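PDB 4N0T: U4/U6 snRNA-associated-splicing factor PRP24 from Saccharomyces cerevisiae, which binds U6 snRNA, anneals it with U4 snRNA and acts as a recycling factor of the spliceosome that removes introns from pre-mRNA. Local coordinates for residues R4-T9 / R52-Y58; Y28-C32 / A63-K67; V11-P17 / N75-S80. All blocks are in the same frame, centred on the assembly; numbering follows the deposited sequence.

Contact 1 (R4-T9 / R52-Y58); sequences RNRELT and RIEFARY. With nucleotides of chain B.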
loop_
_atom_site.group_PDB
_atom_site.type_symbol
_atom_site.label_atom_id
_atom_site.label_comp_id
_atom_site.label_asym_id
_atom_site.label_seq_id
_atom_site.Cartn_x
_atom_site.Cartn_y
_atom_site.Cartn_z
ATOM N N ARG A 4 3.184 16.545 7.041
ATOM C CA ARG A 4 3.349 16.154 8.443
ATOM C C ARG A 4 4.807 15.795 8.729
ATOM O O ARG A 4 5.545 15.421 7.816
ATOM C CB ARG A 4 2.432 14.968 8.754
ATOM C CG ARG A 4 2.437 14.500 10.211
ATOM C CD ARG A 4 1.457 13.349 10.395
ATOM N NE ARG A 4 1.488 12.783 11.747
ATOM C CZ ARG A 4 0.752 11.746 12.142
ATOM N NH1 ARG A 4 -0.076 11.157 11.287
ATOM N NH2 ARG A 4 0.840 11.289 13.388
ATOM N N ASN A 5 5.223 15.939 9.988
ATOM C CA ASN A 5 6.563 15.541 10.420
ATOM C C ASN A 5 6.490 14.774 11.746
ATOM O O ASN A 5 6.589 15.366 12.834
ATOM C CB ASN A 5 7.483 16.767 10.538
ATOM C CG ASN A 5 8.943 16.389 10.721
ATOM O OD1 ASN A 5 9.262 15.263 11.107
ATOM N ND2 ASN A 5 9.843 17.343 10.464
ATOM N N ARG A 6 6.320 13.454 11.662
ATOM C CA ARG A 6 6.125 12.650 12.858
ATOM C C ARG A 6 7.352 12.696 13.736
ATOM O O ARG A 6 7.244 12.834 14.958
ATOM C CB ARG A 6 5.838 11.188 12.505
ATOM C CG ARG A 6 4.492 10.959 11.838
ATOM C CD ARG A 6 4.486 9.643 11.087
ATOM N NE ARG A 6 3.351 9.552 10.175
ATOM C CZ ARG A 6 2.233 8.905 10.454
ATOM N NH1 ARG A 6 2.107 8.278 11.620
ATOM N NH2 ARG A 6 1.248 8.873 9.563
ATOM N N GLU A 7 8.517 12.601 13.109
ATOM C CA GLU A 7 9.764 12.470 13.855
ATOM C C GLU A 7 10.029 13.684 14.734
ATOM O O GLU A 7 10.450 13.552 15.895
ATOM C CB GLU A 7 10.941 12.276 12.894
ATOM C CG GLU A 7 12.291 12.319 13.607
ATOM C CD GLU A 7 13.463 11.946 12.721
ATOM O OE1 GLU A 7 13.631 10.739 12.432
ATOM O OE2 GLU A 7 14.230 12.857 12.329
ATOM N N LEU A 8 9.780 14.866 14.177
ATOM C CA LEU A 8 10.071 16.112 14.881
ATOM C C LEU A 8 9.496 16.143 16.292
ATOM O O LEU A 8 10.130 16.654 17.216
ATOM C CB LEU A 8 9.548 17.310 14.081
ATOM C CG LEU A 8 9.968 18.676 14.633
ATOM C CD1 LEU A 8 11.475 18.851 14.501
ATOM C CD2 LEU A 8 9.212 19.819 13.948
ATOM N N THR A 9 8.309 15.577 16.479
ATOM C CA THR A 9 7.686 15.637 17.794
ATOM C C THR A 9 7.759 14.321 18.570
ATOM O O THR A 9 7.076 14.158 19.579
ATOM C CB THR A 9 6.224 16.097 17.712
ATOM O OG1 THR A 9 5.443 15.102 17.031
ATOM C CG2 THR A 9 6.127 17.422 16.966
ATOM N N ARG A 52 8.276 4.832 22.658
ATOM C CA ARG A 52 8.250 5.876 21.655
ATOM C C ARG A 52 7.038 6.732 21.979
ATOM O O ARG A 52 5.936 6.212 22.143
ATOM C CB ARG A 52 8.089 5.253 20.259
ATOM C CG ARG A 52 7.814 6.242 19.157
ATOM C CD ARG A 52 7.526 5.488 17.857
ATOM N NE ARG A 52 7.322 6.393 16.739
ATOM C CZ ARG A 52 6.152 6.944 16.440
ATOM N NH1 ARG A 52 5.091 6.667 17.180
ATOM N NH2 ARG A 52 6.042 7.759 15.401
ATOM N N ILE A 53 7.237 8.042 22.105
ATOM C CA ILE A 53 6.122 8.937 22.409
ATOM C C ILE A 53 6.062 10.023 21.352
ATOM O O ILE A 53 7.013 10.805 21.183
ATOM C CB ILE A 53 6.244 9.579 23.821
ATOM C CG1 ILE A 53 6.432 8.504 24.890
ATOM C CG2 ILE A 53 4.997 10.413 24.144
ATOM C CD1 ILE A 53 6.764 9.095 26.264
ATOM N N GLU A 54 4.956 10.056 20.611
ATOM C CA GLU A 54 4.760 11.083 19.604
ATOM C C GLU A 54 3.876 12.167 20.210
ATOM O O GLU A 54 2.712 11.913 20.544
ATOM C CB GLU A 54 4.109 10.500 18.350
ATOM C CG GLU A 54 3.910 11.539 17.262
ATOM C CD GLU A 54 3.270 10.969 16.017
ATOM O OE1 GLU A 54 3.095 9.732 15.947
ATOM O OE2 GLU A 54 2.944 11.761 15.106
ATOM N N PHE A 55 4.433 13.365 20.370
ATOM C CA PHE A 55 3.691 14.483 20.951
ATOM C C PHE A 55 2.958 15.250 19.865
ATOM O O PHE A 55 3.362 15.228 18.708
ATOM C CB PHE A 55 4.635 15.416 21.718
ATOM C CG PHE A 55 5.047 14.868 23.046
ATOM C CD1 PHE A 55 4.241 15.053 24.165
ATOM C CD2 PHE A 55 6.216 14.135 23.176
ATOM C CE1 PHE A 55 4.602 14.528 25.406
ATOM C CE2 PHE A 55 6.585 13.608 24.399
ATOM C CZ PHE A 55 5.777 13.804 25.521
ATOM N N ALA A 56 1.871 15.912 20.250
ATOM C CA ALA A 56 1.130 16.755 19.318
ATOM C C ALA A 56 2.005 17.877 18.767
ATOM O O ALA A 56 1.922 18.214 17.585
ATOM C CB ALA A 56 -0.095 17.331 19.995
ATOM N N ARG A 57 2.836 18.461 19.625
ATOM C CA ARG A 57 3.658 19.610 19.239
ATOM C C ARG A 57 5.089 19.498 19.756
ATOM O O ARG A 57 5.343 18.777 20.720
ATOM C CB ARG A 57 3.017 20.911 19.746
ATOM C CG ARG A 57 1.663 21.220 19.115
ATOM C CD ARG A 57 1.072 22.520 19.645
ATOM N NE ARG A 57 0.453 22.356 20.959
ATOM C CZ ARG A 57 -0.699 21.720 21.169
ATOM N NH1 ARG A 57 -1.357 21.169 20.152
ATOM N NH2 ARG A 57 -1.192 21.629 22.398
ATOM N N TYR A 58 6.004 20.232 19.125
ATOM C CA TYR A 58 7.427 20.177 19.460
ATOM C C TYR A 58 7.722 20.526 20.918
ATOM O O TYR A 58 8.628 19.945 21.527
ATOM C CB TYR A 58 8.228 21.090 18.530
ATOM C CG TYR A 58 9.723 20.892 18.607
ATOM C CD1 TYR A 58 10.304 19.700 18.202
ATOM C CD2 TYR A 58 10.558 21.906 19.072
ATOM C CE1 TYR A 58 11.672 19.514 18.266
ATOM C CE2 TYR A 58 11.930 21.727 19.135
ATOM C CZ TYR A 58 12.476 20.530 18.730
ATOM O OH TYR A 58 13.837 20.340 18.792
ATOM P P G B 23 -1.361 12.691 7.503
ATOM O OP1 G B 23 -0.706 11.749 8.439
ATOM O OP2 G B 23 -1.925 13.986 7.988
ATOM O "O5'" G B 23 -0.308 12.960 6.337
ATOM C "C5'" G B 23 -0.465 14.000 5.366
ATOM C "C4'" G B 23 0.599 13.911 4.294
ATOM O "O4'" G B 23 1.903 13.898 4.939
ATOM C "C3'" G B 23 0.558 12.650 3.440
ATOM O "O3'" G B 23 1.235 12.918 2.221
ATOM C "C2'" G B 23 1.432 11.697 4.251
ATOM O "O2'" G B 23 1.934 10.605 3.504
ATOM C "C1'" G B 23 2.543 12.647 4.709
ATOM N N9 G B 23 3.200 12.273 5.970
ATOM C C8 G B 23 2.660 11.702 7.079
ATOM N N7 G B 23 3.542 11.549 8.047
ATOM C C5 G B 23 4.724 12.064 7.540
ATOM C C6 G B 23 6.026 12.178 8.111
ATOM O O6 G B 23 6.406 11.831 9.231
ATOM N N1 G B 23 6.926 12.764 7.243
ATOM C C2 G B 23 6.621 13.187 5.981
ATOM N N2 G B 23 7.632 13.726 5.293
ATOM N N3 G B 23 5.419 13.092 5.424
ATOM C C4 G B 23 4.525 12.530 6.263
ATOM P P G B 21 3.816 8.976 0.883
ATOM O OP1 G B 21 3.219 8.956 -0.485
ATOM O OP2 G B 21 3.883 10.316 1.552
ATOM O "O5'" G B 21 3.028 7.949 1.800
ATOM C "C5'" G B 21 3.529 7.608 3.087
ATOM C "C4'" G B 21 2.503 6.853 3.895
ATOM O "O4'" G B 21 3.147 6.344 5.090
ATOM C "C3'" G B 21 1.335 7.683 4.402
ATOM O "O3'" G B 21 0.304 6.756 4.719
ATOM C "C2'" G B 21 1.895 8.221 5.712
ATOM O "O2'" G B 21 0.915 8.713 6.595
ATOM C "C1'" G B 21 2.565 6.955 6.233
ATOM N N9 G B 21 3.634 7.143 7.201
ATOM C C8 G B 21 3.676 6.472 8.394
ATOM N N7 G B 21 4.743 6.755 9.071
ATOM C C5 G B 21 5.449 7.633 8.289
ATOM C C6 G B 21 6.701 8.244 8.528
ATOM O O6 G B 21 7.430 8.135 9.539
ATOM N N1 G B 21 7.066 9.071 7.479
ATOM C C2 G B 21 6.337 9.243 6.320
ATOM N N2 G B 21 6.860 10.069 5.401
ATOM N N3 G B 21 5.165 8.679 6.089
ATOM C C4 G B 21 4.786 7.880 7.099
HETATM O O HOH W 1 2.644 14.012 14.211
HETATM O O HOH W 2 2.939 8.047 14.158
#
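An RNA-binding site at the margin of an RRM sheet brings Arg4 against Glu54: Arg4 NH2 donates to Glu54 OE2 at 2.8 Å, a salt bridge that meets the carboxylate on its syn side, though tilted out of its plane, with the two flat groups 33° apart. Arg4 is extended throughout, CG lying opposite its backbone N (chi1 -177°), and this reach also brings NH1 to OP1 of G23 of chain B at 3.0 Å, making one guanidinium span carboxylate and phosphate. Arg6 lies with one face toward Arg4 and the other over C8 of G21 of chain B; its NE donates to N7 of G23 of chain B at 2.9 Å, while its backbone N donates to O6 of the same base, so the guanine is read on its Hoogsteen edge. Glu54 belongs to strand 49-55, which in the RRM fold neighbours the first strand, and its carboxylate also forms a salt bridge with Arg52, whose stronger partner is Asp132. Behind this charged group the N-terminal segment is pinned at Thr9: Phe55 N donates to Thr9 O (2.9 Å), and Thr9 OG1 to Phe55 O (2.7 Å). Leu8 CG packs 3.7 Å from Tyr58 CD1, the side chains crossing at about a right angle.

Contact 2 (Y28-C32 / A63-K67); sequences YFKHC and AAITK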
loop_
_atom_site.group_PDB
_atom_site.type_symbol
_atom_site.label_atom_id
_atom_site.label_comp_id
_atom_site.label_asym_id
_atom_site.label_seq_id
_atom_site.Cartn_x
_atom_site.Cartn_y
_atom_site.Cartn_z
ATOM N N TYR A 28 2.875 9.430 33.148
ATOM C CA TYR A 28 4.158 10.039 33.480
ATOM C C TYR A 28 4.437 11.272 32.614
ATOM O O TYR A 28 4.995 12.258 33.098
ATOM C CB TYR A 28 5.315 9.037 33.360
ATOM C CG TYR A 28 6.627 9.604 33.866
ATOM C CD1 TYR A 28 6.954 9.545 35.212
ATOM C CD2 TYR A 28 7.529 10.215 33.000
ATOM C CE1 TYR A 28 8.145 10.068 35.686
ATOM C CE2 TYR A 28 8.726 10.746 33.469
ATOM C CZ TYR A 28 9.023 10.665 34.814
ATOM O OH TYR A 28 10.201 11.186 35.287
ATOM N N PHE A 29 4.041 11.221 31.346
ATOM C CA PHE A 29 4.421 12.269 30.394
ATOM C C PHE A 29 3.289 13.210 29.972
ATOM O O PHE A 29 3.534 14.189 29.263
ATOM C CB PHE A 29 5.034 11.648 29.127
ATOM C CG PHE A 29 6.429 11.114 29.314
ATOM C CD1 PHE A 29 7.527 11.959 29.238
ATOM C CD2 PHE A 29 6.644 9.761 29.544
ATOM C CE1 PHE A 29 8.808 11.463 29.404
ATOM C CE2 PHE A 29 7.925 9.265 29.699
ATOM C CZ PHE A 29 9.002 10.113 29.630
ATOM N N LYS A 30 2.053 12.928 30.368
ATOM C CA LYS A 30 0.947 13.715 29.817
ATOM C C LYS A 30 0.926 15.178 30.270
ATOM O O LYS A 30 0.313 16.014 29.608
ATOM C CB LYS A 30 -0.418 13.022 29.980
ATOM C CG LYS A 30 -0.984 12.927 31.390
ATOM C CD LYS A 30 -2.259 12.069 31.347
ATOM C CE LYS A 30 -3.218 12.362 32.493
ATOM N NZ LYS A 30 -2.745 11.804 33.783
ATOM N N HIS A 31 1.620 15.489 31.365
ATOM C CA HIS A 31 1.807 16.887 31.772
ATOM C C HIS A 31 2.775 17.636 30.845
ATOM O O HIS A 31 2.784 18.871 30.819
ATOM C CB HIS A 31 2.298 16.992 33.223
ATOM C CG HIS A 31 1.252 16.689 34.256
ATOM N ND1 HIS A 31 0.078 16.023 33.959
ATOM C CD2 HIS A 31 1.207 16.959 35.578
ATOM C CE1 HIS A 31 -0.640 15.898 35.060
ATOM N NE2 HIS A 31 0.020 16.456 36.059
ATOM N N CYS A 32 3.590 16.901 30.088
ATOM C CA CYS A 32 4.540 17.534 29.170
ATOM C C CYS A 32 3.829 18.198 28.007
ATOM O O CYS A 32 4.354 19.130 27.393
ATOM C CB CYS A 32 5.531 16.513 28.611
ATOM S SG CYS A 32 6.648 15.849 29.823
ATOM N N ALA A 63 9.575 19.246 26.449
ATOM C CA ALA A 63 9.255 19.052 27.853
ATOM C C ALA A 63 9.570 17.622 28.308
ATOM O O ALA A 63 10.062 17.414 29.420
ATOM C CB ALA A 63 7.800 19.381 28.105
ATOM N N ALA A 64 9.284 16.642 27.453
ATOM C CA ALA A 64 9.581 15.246 27.789
ATOM C C ALA A 64 11.076 15.029 28.005
ATOM O O ALA A 64 11.486 14.304 28.910
ATOM C CB ALA A 64 9.064 14.314 26.703
ATOM N N ILE A 65 11.881 15.676 27.172
ATOM C CA ILE A 65 13.334 15.541 27.215
ATOM C C ILE A 65 13.897 16.139 28.514
ATOM O O ILE A 65 14.969 15.724 28.979
ATOM C CB ILE A 65 13.973 16.149 25.947
ATOM C CG1 ILE A 65 13.633 15.262 24.743
ATOM C CG2 ILE A 65 15.486 16.251 26.059
ATOM C CD1 ILE A 65 13.957 15.894 23.409
ATOM N N THR A 66 13.166 17.073 29.125
ATOM C CA THR A 66 13.583 17.571 30.449
ATOM C C THR A 66 13.491 16.487 31.522
ATOM O O THR A 66 14.055 16.634 32.618
ATOM C CB THR A 66 12.800 18.830 30.926
ATOM O OG1 THR A 66 11.461 18.475 31.287
ATOM C CG2 THR A 66 12.802 19.924 29.867
ATOM N N LYS A 67 12.781 15.401 31.221
ATOM C CA LYS A 67 12.707 14.271 32.147
ATOM C C LYS A 67 13.898 13.332 32.031
ATOM O O LYS A 67 13.947 12.325 32.733
ATOM C CB LYS A 67 11.432 13.447 31.940
ATOM C CG LYS A 67 10.139 14.240 31.954
ATOM C CD LYS A 67 9.844 14.767 33.340
ATOM C CE LYS A 67 8.420 15.279 33.435
ATOM N NZ LYS A 67 8.129 15.719 34.831
#
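Cys32 and Lys67 illustrate how the ends of two helices can be joined without a single hydrogen bond between them. The thiol of Cys32 lies opposite its own carbonyl carbon (chi1 -67°), which carries SG over the backbone of helix 58-65, 3.6 Å from Ala64 CA, while Cys32 CB rests 3.7 Å from Ala63 CB. The small alanines permit this close approach. Next to them the Phe29 ring offers CD1 to Ala64 CB at 3.8 Å, and the ring edge faces Ala64 O. Lys67 is folded rather than stretched: a bend at chi2 (-69°) turns its aliphatic chain back across the gap, where CG stands 4.0 Å from Phe29 CE1 and 4.1 Å from Tyr28 CE2, and CE approaches Cys32 SG. An alanine here, keeping only CB, would probably lose the CG-to-CE run packed on the Tyr28 and Phe29 rings and open a gap beside the Cys32 thiol. Tyr28 itself lays CD2 over one face of the Phe29 ring, toward its rim. Beneath, Phe29 reaches Val13, Ile53 and Val79 of three strands, the arrangement of the RRM fold, whose two helices lie side by side on one face of its antiparallel sheet.

Contact 3 (V11-P17 / N75-S80); sequences VLVKNLP and NEIIVS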
loop_
_atom_site.group_PDB
_atom_site.type_symbol
_atom_site.label_atom_id
_atom_site.label_comp_id
_atom_site.label_asym_id
_atom_site.label_seq_id
_atom_site.Cartn_x
_atom_site.Cartn_y
_atom_site.Cartn_z
ATOM N N VAL A 11 9.782 11.370 20.753
ATOM C CA VAL A 11 10.932 11.101 21.605
ATOM C C VAL A 11 11.052 9.618 21.894
ATOM O O VAL A 11 10.067 8.864 21.804
ATOM C CB VAL A 11 10.867 11.869 22.945
ATOM C CG1 VAL A 11 10.756 13.367 22.678
ATOM C CG2 VAL A 11 9.695 11.390 23.784
ATOM N N LEU A 12 12.265 9.223 22.265
ATOM C CA LEU A 12 12.584 7.859 22.648
ATOM C C LEU A 12 12.872 7.865 24.142
ATOM O O LEU A 12 13.617 8.722 24.616
ATOM C CB LEU A 12 13.853 7.421 21.918
ATOM C CG LEU A 12 14.420 6.046 22.292
ATOM C CD1 LEU A 12 13.443 4.978 21.882
ATOM C CD2 LEU A 12 15.780 5.804 21.648
ATOM N N VAL A 13 12.274 6.929 24.867
ATOM C CA VAL A 13 12.547 6.773 26.299
ATOM C C VAL A 13 13.227 5.430 26.479
ATOM O O VAL A 13 12.717 4.408 26.006
ATOM C CB VAL A 13 11.265 6.807 27.146
ATOM C CG1 VAL A 13 11.611 6.750 28.634
ATOM C CG2 VAL A 13 10.471 8.061 26.863
ATOM N N LYS A 14 14.381 5.431 27.146
ATOM C CA LYS A 14 15.092 4.185 27.429
ATOM C C LYS A 14 15.146 3.926 28.932
ATOM O O LYS A 14 15.186 4.865 29.726
ATOM C CB LYS A 14 16.512 4.239 26.853
ATOM C CG LYS A 14 17.332 2.997 27.143
ATOM C CD LYS A 14 18.675 3.026 26.449
ATOM C CE LYS A 14 19.401 1.699 26.672
ATOM N NZ LYS A 14 20.729 1.689 25.995
ATOM N N ASN A 15 15.100 2.642 29.285
ATOM C CA ASN A 15 15.296 2.163 30.667
ATOM C C ASN A 15 14.089 2.345 31.580
ATOM O O ASN A 15 14.239 2.493 32.797
ATOM C CB ASN A 15 16.553 2.755 31.322
ATOM C CG ASN A 15 17.089 1.859 32.434
ATOM O OD1 ASN A 15 17.049 0.632 32.309
ATOM N ND2 ASN A 15 17.568 2.459 33.526
ATOM N N LEU A 16 12.890 2.326 31.007
ATOM C CA LEU A 16 11.683 2.275 31.822
ATOM C C LEU A 16 11.633 0.929 32.545
ATOM O O LEU A 16 12.169 -0.071 32.044
ATOM C CB LEU A 16 10.437 2.432 30.947
ATOM C CG LEU A 16 10.242 3.822 30.343
ATOM C CD1 LEU A 16 9.262 3.778 29.170
ATOM C CD2 LEU A 16 9.757 4.799 31.391
ATOM N N PRO A 17 10.976 0.893 33.710
ATOM C CA PRO A 17 10.868 -0.363 34.464
ATOM C C PRO A 17 10.161 -1.445 33.653
ATOM O O PRO A 17 9.330 -1.111 32.802
ATOM C CB PRO A 17 9.994 0.026 35.663
ATOM C CG PRO A 17 10.215 1.503 35.833
ATOM C CD PRO A 17 10.376 2.031 34.432
ATOM N N ASN A 75 14.472 3.136 38.332
ATOM C CA ASN A 75 15.162 3.187 37.042
ATOM C C ASN A 75 15.459 4.612 36.605
ATOM O O ASN A 75 14.562 5.457 36.597
ATOM C CB ASN A 75 14.320 2.505 35.955
ATOM C CG ASN A 75 14.430 1.004 35.993
ATOM O OD1 ASN A 75 14.637 0.414 37.058
ATOM N ND2 ASN A 75 14.306 0.368 34.829
ATOM N N GLU A 76 16.718 4.881 36.265
ATOM C CA GLU A 76 17.098 6.171 35.704
ATOM C C GLU A 76 16.821 6.116 34.200
ATOM O O GLU A 76 17.459 5.339 33.488
ATOM C CB GLU A 76 18.588 6.440 35.926
ATOM C CG GLU A 76 19.050 7.817 35.456
ATOM C CD GLU A 76 20.461 8.161 35.913
ATOM O OE1 GLU A 76 21.181 8.846 35.151
ATOM O OE2 GLU A 76 20.848 7.756 37.041
ATOM N N ILE A 77 15.874 6.929 33.733
ATOM C CA ILE A 77 15.484 6.911 32.313
ATOM C C ILE A 77 16.327 7.869 31.486
ATOM O O ILE A 77 16.967 8.782 32.027
ATOM C CB ILE A 77 13.976 7.241 32.110
ATOM C CG1 ILE A 77 13.658 8.663 32.585
ATOM C CG2 ILE A 77 13.103 6.211 32.828
ATOM C CD1 ILE A 77 12.248 9.130 32.247
ATOM N N ILE A 78 16.340 7.660 30.166
ATOM C CA ILE A 78 17.000 8.570 29.254
ATOM C C ILE A 78 15.932 8.930 28.241
ATOM O O ILE A 78 15.242 8.046 27.729
ATOM C CB ILE A 78 18.212 7.910 28.554
ATOM C CG1 ILE A 78 19.231 7.447 29.614
ATOM C CG2 ILE A 78 18.885 8.887 27.593
ATOM C CD1 ILE A 78 20.384 6.622 29.068
ATOM N N VAL A 79 15.760 10.223 28.005
ATOM C CA VAL A 79 14.770 10.687 27.047
ATOM C C VAL A 79 15.487 11.524 25.995
ATOM O O VAL A 79 16.255 12.439 26.327
ATOM C CB VAL A 79 13.642 11.510 27.733
ATOM C CG1 VAL A 79 12.570 11.911 26.705
ATOM C CG2 VAL A 79 13.003 10.732 28.902
ATOM N N SER A 80 15.237 11.231 24.718
ATOM C CA SER A 80 15.961 11.902 23.650
ATOM C C SER A 80 15.067 12.082 22.435
ATOM O O SER A 80 14.063 11.386 22.306
ATOM C CB SER A 80 17.186 11.087 23.250
ATOM O OG SER A 80 16.805 9.774 22.876
HETATM O O HOH W 3 16.596 8.092 24.822
HETATM O O HOH W 4 18.812 2.949 36.428
#
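Val11 comes before the first paired residue and sets CB 4.1 Å from Val79 CG1 on the helix-covered face of the sheet. Leu12 then forms an antiparallel hydrogen-bonded pair with Ser80: Leu12 N donates to Ser80 O at 2.8 Å, and Ser80 N returns a bond to Leu12 O, which also accepts from a water that is hydrogen-bonded to Ser80 OG. Val13 and Val79 follow as a non-hydrogen-bonded pair, their CG2 methyls 4.2 Å apart. At Lys14 the bonding resumes: Lys14 N donates to Ile78 O at 2.8 Å, and Ile78 N to Lys14 O at 3.1 Å. Asn15 breaks the pattern. With positive phi (78°) and its CG opposite the backbone N, it sends ND2 to Glu76 O at 2.9 Å, while its own carbonyl accepts from Asn75 ND2; thus side-chain amides, turned only 16° from each other, replace backbone pairing on both strands. Leu16 CD2 meets Ile77 CG2 at 3.9 Å, and the Pro17 ring leans on Asn75. Strand 49-55 borders strand 10-16 on its other flank, while helix 22-29 packs on Val13, Leu16, Ile77 and Val79, and helix 58-65 on Val11 and Val79.

From the N terminus, residues 4-9 lead into strand 10-16, and contact 1 closes the first loop when the chain comes back along strand 49-55. Contact 3 starts just after, at 11-17, and closes last, at 75-80; it therefore crosses contact 1 and encloses contact 2 whole. Contact 2 opens at the end of helix 22-29 and closes at the end of helix 58-65, crossing contact 1 in turn. The three meet in the core of one RRM: Ile53 CD1 lies 3.3 Å from Phe29 CD2, and Phe29 CZ lies 3.7 Å from Val13 CG2. Together they join the RNA-contacting N-terminal segment, the central strands and both helices.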